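Local coordinates for transcriptional regulator ComR (Streptococcus vestibularis F0396, PDB 6HU8), which probably binds DNA through a Cro/C1-type helix-turn-helix domain and regulates competence as a peptide-sensing member of the RNPP family, at residues A[20-25]-A[39-44]; A[29-34]-A[52-57]; A[33-38]-A[141-146]. One frame throughout, in Å; residues are numbered along the deposited sequence.

Interaction 1: A[20-25]-A[39-44]; sequences MSREVL and RIEKGE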
loop_
_atom_site.group_PDB
_atom_site.type_symbol
_atom_site.label_atom_id
_atom_site.label_comp_id
_atom_site.label_asym_id
_atom_site.label_seq_id
_atom_site.Cartn_x
_atom_site.Cartn_y
_atom_site.Cartn_z
ATOM N N MET A 20 -27.231 21.778 3.264
ATOM C CA MET A 20 -26.832 20.478 2.752
ATOM C C MET A 20 -26.277 19.628 3.892
ATOM O O MET A 20 -25.343 20.038 4.586
ATOM C CB MET A 20 -25.787 20.641 1.640
ATOM C CG MET A 20 -25.486 19.350 0.885
ATOM S SD MET A 20 -24.125 19.429 -0.327
ATOM C CE MET A 20 -24.901 20.329 -1.682
ATOM N N SER A 21 -26.862 18.453 4.108
ATOM C CA SER A 21 -26.365 17.560 5.148
ATOM C C SER A 21 -25.057 16.934 4.688
ATOM O O SER A 21 -24.744 16.958 3.502
ATOM C CB SER A 21 -27.381 16.479 5.463
ATOM O OG SER A 21 -27.335 15.496 4.455
ATOM N N ARG A 22 -24.283 16.393 5.624
ATOM C CA ARG A 22 -23.039 15.710 5.269
ATOM C C ARG A 22 -23.296 14.519 4.375
ATOM O O ARG A 22 -22.552 14.295 3.413
ATOM C CB ARG A 22 -22.280 15.261 6.517
ATOM C CG ARG A 22 -21.837 16.437 7.361
ATOM C CD ARG A 22 -20.791 16.003 8.339
ATOM N NE ARG A 22 -20.182 17.138 9.023
ATOM C CZ ARG A 22 -20.558 17.592 10.211
ATOM N NH1 ARG A 22 -21.558 17.007 10.865
ATOM N NH2 ARG A 22 -19.925 18.632 10.744
ATOM N N GLU A 23 -24.337 13.736 4.683
ATOM C CA GLU A 23 -24.620 12.549 3.874
ATOM C C GLU A 23 -24.951 12.958 2.435
ATOM O O GLU A 23 -24.555 12.270 1.492
ATOM C CB GLU A 23 -25.776 11.709 4.469
ATOM C CG GLU A 23 -25.367 10.823 5.648
ATOM C CD GLU A 23 -25.122 11.604 6.931
ATOM O OE1 GLU A 23 -25.604 12.753 7.021
ATOM O OE2 GLU A 23 -24.447 11.068 7.855
ATOM N N VAL A 24 -25.679 14.062 2.270
ATOM C CA VAL A 24 -26.009 14.548 0.921
ATOM C C VAL A 24 -24.734 14.952 0.171
ATOM O O VAL A 24 -24.524 14.562 -0.981
ATOM C CB VAL A 24 -26.984 15.733 0.961
ATOM C CG1 VAL A 24 -27.065 16.434 -0.409
ATOM C CG2 VAL A 24 -28.384 15.261 1.405
ATOM N N LEU A 25 -23.871 15.714 0.827
ATOM C CA LEU A 25 -22.623 16.126 0.168
ATOM C C LEU A 25 -21.821 14.882 -0.253
ATOM O O LEU A 25 -21.331 14.791 -1.392
ATOM C CB LEU A 25 -21.802 17.041 1.087
ATOM C CG LEU A 25 -20.679 17.827 0.372
ATOM C CD1 LEU A 25 -20.427 19.169 1.061
ATOM C CD2 LEU A 25 -19.399 17.029 0.299
ATOM N N ARG A 39 -13.758 15.252 9.846
ATOM C CA ARG A 39 -12.409 15.550 10.307
ATOM C C ARG A 39 -11.893 16.827 9.635
ATOM O O ARG A 39 -11.160 17.615 10.245
ATOM C CB ARG A 39 -11.456 14.369 10.028
ATOM C CG ARG A 39 -11.645 13.196 10.994
ATOM C CD ARG A 39 -10.563 12.131 10.852
ATOM N NE ARG A 39 -10.582 11.461 9.555
ATOM C CZ ARG A 39 -11.281 10.361 9.297
ATOM N NH1 ARG A 39 -12.036 9.815 10.253
ATOM N NH2 ARG A 39 -11.244 9.816 8.089
ATOM N N ILE A 40 -12.290 17.037 8.383
ATOM C CA ILE A 40 -11.907 18.266 7.673
ATOM C C ILE A 40 -12.598 19.468 8.311
ATOM O O ILE A 40 -11.939 20.446 8.678
ATOM C CB ILE A 40 -12.256 18.181 6.161
ATOM C CG1 ILE A 40 -11.359 17.155 5.458
ATOM C CG2 ILE A 40 -12.185 19.571 5.490
ATOM C CD1 ILE A 40 -11.791 16.847 4.033
ATOM N N GLU A 41 -13.923 19.387 8.479
ATOM C CA GLU A 41 -14.678 20.511 9.035
ATOM C C GLU A 41 -14.270 20.836 10.467
ATOM O O GLU A 41 -14.415 21.977 10.899
ATOM C CB GLU A 41 -16.189 20.243 8.978
ATOM C CG GLU A 41 -16.732 20.194 7.531
ATOM C CD GLU A 41 -18.256 20.088 7.446
ATOM O OE1 GLU A 41 -18.902 19.824 8.479
ATOM O OE2 GLU A 41 -18.812 20.268 6.340
ATOM N N LYS A 42 -13.736 19.857 11.196
ATOM C CA LYS A 42 -13.326 20.092 12.582
ATOM C C LYS A 42 -11.877 20.569 12.676
ATOM O O LYS A 42 -11.380 20.801 13.770
ATOM C CB LYS A 42 -13.485 18.823 13.425
ATOM C CG LYS A 42 -14.898 18.522 13.896
ATOM C CD LYS A 42 -14.942 17.184 14.620
ATOM C CE LYS A 42 -16.154 17.066 15.526
ATOM N NZ LYS A 42 -17.380 17.683 14.938
ATOM N N GLY A 43 -11.196 20.686 11.539
ATOM C CA GLY A 43 -9.803 21.116 11.529
ATOM C C GLY A 43 -8.818 19.990 11.825
ATOM O O GLY A 43 -7.621 20.232 11.954
ATOM N N GLU A 44 -9.303 18.752 11.918
ATOM C CA GLU A 44 -8.425 17.616 12.238
ATOM C C GLU A 44 -7.572 17.150 11.071
ATOM O O GLU A 44 -6.453 16.656 11.250
ATOM C CB GLU A 44 -9.255 16.440 12.767
ATOM C CG GLU A 44 -9.913 16.768 14.090
ATOM C CD GLU A 44 -10.903 15.715 14.525
ATOM O OE1 GLU A 44 -10.670 14.531 14.212
ATOM O OE2 GLU A 44 -11.919 16.078 15.165
#
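Arg22, in the first turn of helix 22-26, and Glu41, in the last turn of helix 34-41, are joined by a salt bridge that links the two helices of the helix-turn-helix motif; in Cro/C1-type domains the second of these is generally the one that reads DNA. Along 39-44, Arg39 NE forms a salt bridge with Glu117 of helix 117-131, in the tetratricopeptide part. Ile40 is buried against Ile11 of helix 3-17 and Ile55 of helix 49-59. Glu41 carries the contact. Its chain runs out straight beyond CG to the Arg22 guanidinium, and OE1 alone takes both N-H groups. Arg22 NH2 lies 2.8 Å from Glu41 OE1, meeting it nearly end-on to the C-O bond, though the N-H is bent (136°). Arg22 NE adds a weak bond to the same oxygen, Glu41 OE1, at 3.0 Å. With the guanidinium and carboxylate planes 55° apart, this is a forked grip on one oxygen, not a flat two-by-two pairing. Glu41 OE2 goes to Arg15 of helix 3-17, so the carboxylate ties three helices together and probably stays ionised between two arginines. Arg22 reaches it extended from CG to NE, its hydrocarbon part against Leu37 and Ile38. Past Glu41, the end of Lys42 comes near this cluster, NZ 5.0 Å from Arg22 NH2. Gly43, with its positive phi, ends the helix in a Schellman motif: Glu44 N bonds weakly to Arg39 O, and Gly43 N lies 3.0 Å from Ile40 O.

Interaction 2: A[29-34]-A[52-57]; sequences GAELTV and LSYIAK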
loop_
_atom_site.group_PDB
_atom_site.type_symbol
_atom_site.label_atom_id
_atom_site.label_comp_id
_atom_site.label_asym_id
_atom_site.label_seq_id
_atom_site.Cartn_x
_atom_site.Cartn_y
_atom_site.Cartn_z
ATOM N N GLY A 29 -20.217 7.979 -0.962
ATOM C CA GLY A 29 -18.963 7.821 -0.231
ATOM C C GLY A 29 -17.726 7.402 -1.030
ATOM O O GLY A 29 -16.631 7.244 -0.463
ATOM N N ALA A 30 -17.865 7.217 -2.338
ATOM C CA ALA A 30 -16.721 6.737 -3.113
ATOM C C ALA A 30 -15.583 7.750 -3.162
ATOM O O ALA A 30 -14.424 7.354 -3.325
ATOM C CB ALA A 30 -17.139 6.357 -4.534
ATOM N N GLU A 31 -15.892 9.042 -3.026
ATOM C CA GLU A 31 -14.853 10.067 -3.158
ATOM C C GLU A 31 -14.581 10.772 -1.843
ATOM O O GLU A 31 -13.462 11.222 -1.578
ATOM C CB GLU A 31 -15.245 11.077 -4.241
ATOM C CG GLU A 31 -15.178 10.430 -5.626
ATOM C CD GLU A 31 -15.596 11.345 -6.759
ATOM O OE1 GLU A 31 -16.814 11.578 -6.917
ATOM O OE2 GLU A 31 -14.707 11.822 -7.495
ATOM N N LEU A 32 -15.620 10.863 -1.022
ATOM C CA LEU A 32 -15.527 11.465 0.300
ATOM C C LEU A 32 -16.514 10.779 1.236
ATOM O O LEU A 32 -17.687 10.616 0.888
ATOM C CB LEU A 32 -15.832 12.958 0.241
ATOM C CG LEU A 32 -15.609 13.695 1.555
ATOM C CD1 LEU A 32 -14.112 13.805 1.799
ATOM C CD2 LEU A 32 -16.252 15.068 1.500
ATOM N N THR A 33 -16.057 10.361 2.408
ATOM C CA THR A 33 -16.975 9.742 3.364
ATOM C C THR A 33 -17.395 10.762 4.404
ATOM O O THR A 33 -16.768 11.815 4.560
ATOM C CB THR A 33 -16.355 8.526 4.077
ATOM O OG1 THR A 33 -15.304 8.964 4.950
ATOM C CG2 THR A 33 -15.788 7.523 3.055
ATOM N N VAL A 34 -18.450 10.442 5.138
ATOM C CA VAL A 34 -18.927 11.351 6.151
ATOM C C VAL A 34 -17.845 11.617 7.201
ATOM O O VAL A 34 -17.654 12.758 7.617
ATOM C CB VAL A 34 -20.225 10.793 6.802
ATOM C CG1 VAL A 34 -20.538 11.518 8.085
ATOM C CG2 VAL A 34 -21.377 10.912 5.791
ATOM N N LEU A 52 -10.747 17.847 -1.960
ATOM C CA LEU A 52 -11.209 19.229 -2.072
ATOM C C LEU A 52 -11.890 19.472 -3.430
ATOM O O LEU A 52 -12.893 20.182 -3.515
ATOM C CB LEU A 52 -10.051 20.217 -1.888
ATOM C CG LEU A 52 -10.495 21.678 -1.774
ATOM C CD1 LEU A 52 -11.381 21.928 -0.567
ATOM C CD2 LEU A 52 -9.297 22.629 -1.721
ATOM N N SER A 53 -11.342 18.874 -4.485
ATOM C CA SER A 53 -11.932 18.968 -5.822
ATOM C C SER A 53 -13.377 18.433 -5.834
ATOM O O SER A 53 -14.264 19.001 -6.471
ATOM C CB SER A 53 -11.068 18.201 -6.825
ATOM O OG SER A 53 -11.647 18.237 -8.111
ATOM N N TYR A 54 -13.607 17.338 -5.117
ATOM C CA TYR A 54 -14.941 16.750 -5.045
ATOM C C TYR A 54 -15.886 17.679 -4.279
ATOM O O TYR A 54 -17.011 17.955 -4.720
ATOM C CB TYR A 54 -14.876 15.357 -4.392
ATOM C CG TYR A 54 -16.252 14.787 -4.057
ATOM C CD1 TYR A 54 -17.013 14.156 -5.032
ATOM C CD2 TYR A 54 -16.788 14.908 -2.779
ATOM C CE1 TYR A 54 -18.279 13.651 -4.745
ATOM C CE2 TYR A 54 -18.083 14.397 -2.470
ATOM C CZ TYR A 54 -18.801 13.789 -3.473
ATOM O OH TYR A 54 -20.032 13.277 -3.225
ATOM N N ILE A 55 -15.416 18.158 -3.128
ATOM C CA ILE A 55 -16.208 19.003 -2.245
ATOM C C ILE A 55 -16.618 20.272 -2.975
ATOM O O ILE A 55 -17.779 20.710 -2.888
ATOM C CB ILE A 55 -15.432 19.360 -0.946
ATOM C CG1 ILE A 55 -15.323 18.123 -0.038
ATOM C CG2 ILE A 55 -16.098 20.516 -0.201
ATOM C CD1 ILE A 55 -14.410 18.317 1.173
ATOM N N ALA A 56 -15.675 20.849 -3.718
ATOM C CA ALA A 56 -15.973 22.069 -4.457
ATOM C C ALA A 56 -16.993 21.788 -5.559
ATOM O O ALA A 56 -17.892 22.592 -5.784
ATOM C CB ALA A 56 -14.692 22.683 -5.032
ATOM N N LYS A 57 -16.870 20.650 -6.236
ATOM C CA LYS A 57 -17.868 20.300 -7.243
ATOM C C LYS A 57 -19.271 20.168 -6.618
ATOM O O LYS A 57 -20.248 20.638 -7.182
ATOM C CB LYS A 57 -17.490 19.009 -7.965
ATOM C CG LYS A 57 -18.349 18.735 -9.189
ATOM C CD LYS A 57 -18.137 17.344 -9.741
ATOM C CE LYS A 57 -19.023 17.098 -10.961
ATOM N NZ LYS A 57 -18.432 16.076 -11.882
#
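Tyr54, whose ring carries Glu31 and Leu32, gives its hydroxyl to the backbone oxygen of Leu25, an atom that Arg58 NE also grips. The phenol end is thus satisfied by helix 22-26, while the ring lies between helix 49-59 and the loop carrying 29-34. That loop is the turn of the helix-turn-helix motif. Tyr54 holds CG anti to its backbone N (chi1 170°), which throws the ring off helix 49-59 toward the loop. Glu31 comes in over one face: its CB is 4.0 Å from the ring centroid of Tyr54, 24° off the ring normal, a CH-pi contact displaced toward the rim on the CD1 side. From there the Glu31 chain extends and brings OE1 to 3.2 Å from Tyr54 CD1, beside the CD1-CE1 rim but tilted above the ring plane, the carboxylate turned 59° from the ring. Leu32 CB comes in obliquely at the CD2-CE2 side, 3.7 Å from Tyr54 CD2, on the same side of the ring plane as Glu31 CB. Further along the same side chain, Leu32 CD2 packs 3.5 Å from CG1 of Ile55, the next residue of the helix. Leu25, Cys26 and Leu37 close round Leu32, while Ile40 and Leu66 touch Ile55, which places this meeting in the hydrophobic core of the domain. Glu31 is the one exposed partner; Lys57 NZ, 6.9 Å from Glu31 OE1, can add only a long-range attraction. Between 29-34 and 52-57 there is no hydrogen bond, so dispersion and CH-pi contact hold these two segments together; the polar tie to helix 49-59 comes one residue earlier, where Lys51 NZ bonds Glu31 O.

Interaction 3: A[33-38]-A[141-146]; sequences TVRQLI and VEEIYE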
loop_
_atom_site.group_PDB
_atom_site.type_symbol
_atom_site.label_atom_id
_atom_site.label_comp_id
_atom_site.label_asym_id
_atom_site.label_seq_id
_atom_site.Cartn_x
_atom_site.Cartn_y
_atom_site.Cartn_z
ATOM N N THR A 33 -16.057 10.361 2.408
ATOM C CA THR A 33 -16.975 9.742 3.364
ATOM C C THR A 33 -17.395 10.762 4.404
ATOM O O THR A 33 -16.768 11.815 4.560
ATOM C CB THR A 33 -16.355 8.526 4.077
ATOM O OG1 THR A 33 -15.304 8.964 4.950
ATOM C CG2 THR A 33 -15.788 7.523 3.055
ATOM N N VAL A 34 -18.450 10.442 5.138
ATOM C CA VAL A 34 -18.927 11.351 6.151
ATOM C C VAL A 34 -17.845 11.617 7.201
ATOM O O VAL A 34 -17.654 12.758 7.617
ATOM C CB VAL A 34 -20.225 10.793 6.802
ATOM C CG1 VAL A 34 -20.538 11.518 8.085
ATOM C CG2 VAL A 34 -21.377 10.912 5.791
ATOM N N ARG A 35 -17.122 10.578 7.624
ATOM C CA ARG A 35 -16.154 10.785 8.699
ATOM C C ARG A 35 -14.935 11.566 8.187
ATOM O O ARG A 35 -14.351 12.356 8.928
ATOM C CB ARG A 35 -15.716 9.455 9.307
ATOM C CG ARG A 35 -16.806 8.780 10.134
ATOM C CD ARG A 35 -16.285 7.508 10.795
ATOM N NE ARG A 35 -16.043 6.462 9.809
ATOM C CZ ARG A 35 -15.588 5.244 10.092
ATOM N NH1 ARG A 35 -15.325 4.889 11.348
ATOM N NH2 ARG A 35 -15.398 4.376 9.112
ATOM N N GLN A 36 -14.574 11.342 6.926
ATOM C CA GLN A 36 -13.543 12.153 6.262
ATOM C C GLN A 36 -13.946 13.627 6.246
ATOM O O GLN A 36 -13.157 14.498 6.593
ATOM C CB GLN A 36 -13.303 11.653 4.833
ATOM C CG GLN A 36 -12.425 10.395 4.739
ATOM C CD GLN A 36 -12.493 9.757 3.386
ATOM O OE1 GLN A 36 -13.177 10.257 2.492
ATOM N NE2 GLN A 36 -11.794 8.641 3.213
ATOM N N LEU A 37 -15.184 13.908 5.844
ATOM C CA LEU A 37 -15.694 15.290 5.855
ATOM C C LEU A 37 -15.690 15.883 7.263
ATOM O O LEU A 37 -15.218 16.994 7.465
ATOM C CB LEU A 37 -17.110 15.359 5.254
ATOM C CG LEU A 37 -17.767 16.761 5.250
ATOM C CD1 LEU A 37 -16.896 17.797 4.526
ATOM C CD2 LEU A 37 -19.139 16.703 4.601
ATOM N N ILE A 38 -16.220 15.158 8.247
ATOM C CA ILE A 38 -16.187 15.657 9.627
ATOM C C ILE A 38 -14.784 16.051 10.146
ATOM O O ILE A 38 -14.640 17.070 10.813
ATOM C CB ILE A 38 -16.809 14.621 10.586
ATOM C CG1 ILE A 38 -18.319 14.563 10.344
ATOM C CG2 ILE A 38 -16.597 15.024 12.032
ATOM C CD1 ILE A 38 -19.006 13.402 11.060
ATOM N N VAL A 141 -5.650 5.348 13.463
ATOM C CA VAL A 141 -5.176 4.972 12.141
ATOM C C VAL A 141 -6.192 4.042 11.481
ATOM O O VAL A 141 -6.510 4.171 10.292
ATOM C CB VAL A 141 -3.800 4.280 12.231
ATOM C CG1 VAL A 141 -3.412 3.668 10.897
ATOM C CG2 VAL A 141 -2.758 5.265 12.723
ATOM N N GLU A 142 -6.722 3.114 12.268
ATOM C CA GLU A 142 -7.666 2.126 11.748
ATOM C C GLU A 142 -8.924 2.772 11.171
ATOM O O GLU A 142 -9.428 2.339 10.133
ATOM C CB GLU A 142 -8.045 1.120 12.847
ATOM C CG GLU A 142 -8.881 -0.062 12.361
ATOM C CD GLU A 142 -8.113 -0.991 11.415
ATOM O OE1 GLU A 142 -6.874 -0.821 11.252
ATOM O OE2 GLU A 142 -8.762 -1.888 10.829
ATOM N N GLU A 143 -9.420 3.804 11.855
ATOM C CA GLU A 143 -10.620 4.541 11.448
ATOM C C GLU A 143 -10.407 5.229 10.093
ATOM O O GLU A 143 -11.300 5.261 9.241
ATOM C CB GLU A 143 -10.993 5.565 12.534
ATOM C CG GLU A 143 -12.272 6.352 12.286
ATOM C CD GLU A 143 -12.534 7.437 13.349
ATOM O OE1 GLU A 143 -11.561 7.949 13.945
ATOM O OE2 GLU A 143 -13.710 7.785 13.590
ATOM N N ILE A 144 -9.220 5.800 9.906
ATOM C CA ILE A 144 -8.861 6.442 8.646
ATOM C C ILE A 144 -8.645 5.397 7.547
ATOM O O ILE A 144 -9.173 5.523 6.435
ATOM C CB ILE A 144 -7.592 7.330 8.826
ATOM C CG1 ILE A 144 -7.946 8.582 9.630
ATOM C CG2 ILE A 144 -6.955 7.696 7.465
ATOM C CD1 ILE A 144 -6.792 9.179 10.412
ATOM N N TYR A 145 -7.897 4.346 7.863
ATOM C CA TYR A 145 -7.670 3.286 6.897
ATOM C C TYR A 145 -9.007 2.718 6.434
ATOM O O TYR A 145 -9.185 2.416 5.254
ATOM C CB TYR A 145 -6.792 2.175 7.500
ATOM C CG TYR A 145 -7.061 0.814 6.918
ATOM C CD1 TYR A 145 -6.431 0.392 5.737
ATOM C CD2 TYR A 145 -7.922 -0.070 7.561
ATOM C CE1 TYR A 145 -6.682 -0.871 5.209
ATOM C CE2 TYR A 145 -8.183 -1.317 7.044
ATOM C CZ TYR A 145 -7.569 -1.716 5.883
ATOM O OH TYR A 145 -7.859 -2.973 5.409
ATOM N N GLU A 146 -9.952 2.601 7.359
ATOM C CA GLU A 146 -11.221 1.940 7.038
ATOM C C GLU A 146 -11.933 2.629 5.872
ATOM O O GLU A 146 -12.357 1.967 4.930
ATOM C CB GLU A 146 -12.147 1.881 8.255
ATOM C CG GLU A 146 -13.386 1.050 7.986
ATOM C CD GLU A 146 -14.287 0.873 9.213
ATOM O OE1 GLU A 146 -14.887 1.870 9.662
ATOM O OE2 GLU A 146 -14.396 -0.265 9.724
HETATM O O HOH W 1 -15.910 6.102 13.654
HETATM O O HOH W 2 -10.292 8.029 5.563
#
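Arg35 carries CG beside its backbone N (chi1 -71°) and bends at chi3 (-70°), which swings its guanidinium onto helix 139-152, where Glu143 and Glu146 reach back with extended chains. The contact docks the second helix of the helix-turn-helix motif onto the tetratricopeptide domain. Arg35 NH2 points at Glu146 OE1, 2.6 Å away, in a nearly straight salt-bridge hydrogen bond (166°). It uses the anti lone pair of that oxygen and lies in the guanidinium plane. Asp147 OD1 pairs with NH2 as well, so two acidic residues of one helix turn hold the same nitrogen. Glu143 takes another side: its CG lies 3.5 Å from Arg35 NH1, and its backbone O stands over a face of the guanidinium, toward the rim. Its carboxylate stays beyond direct pairing, with OE2 4.0 Å from Arg35 NH1. A water bridges that gap, accepting from Arg35 NH1 at 2.7 Å and donating to Glu143 OE2. As the DNA-reading helix in relatives is the one engaged here, the docking is consistent with a peptide-free state in which the DNA-binding surface is partly occupied by the tetratricopeptide domain. Thr33 and Gln36 open helix 34-41 with a capping box: Gln36 N bonds to Thr33 OG1 at 3.2 Å. Thr33 N returns a bond to Gln36 OE1, approaching from above the amide's carbonyl plane. Asp147 OD2 also bonds Thr33 OG1, and Gln151 reaches Gln36 OE1, so the cap itself is tied to helix 139-152. The amide's other end is bridged by a second water, which accepts from Gln36 NE2 and donates to Ile144 O at 2.9 Å.

In the fold
From the N terminus, interaction 1 comes first: it closes the short loop from helix 22-26 to the end of helix 34-41, spanning the turn of the motif. Interaction 2 starts inside that loop, at 29-34, and ends beyond it on helix 49-59, so the two cross. Interaction 3 closes over a hundred residues later on helix 139-152, crossing interaction 1 and setting out from the same stretch as interaction 2, with which it shares Thr33 and Val34. Interactions 1 and 2 help hold together the helix-turn-helix domain; interaction 3 fastens it to the tetratricopeptide domain. Helix 34-41 serves interactions 1 and 3, and Leu37 touches Arg22, Leu32 and Ile55.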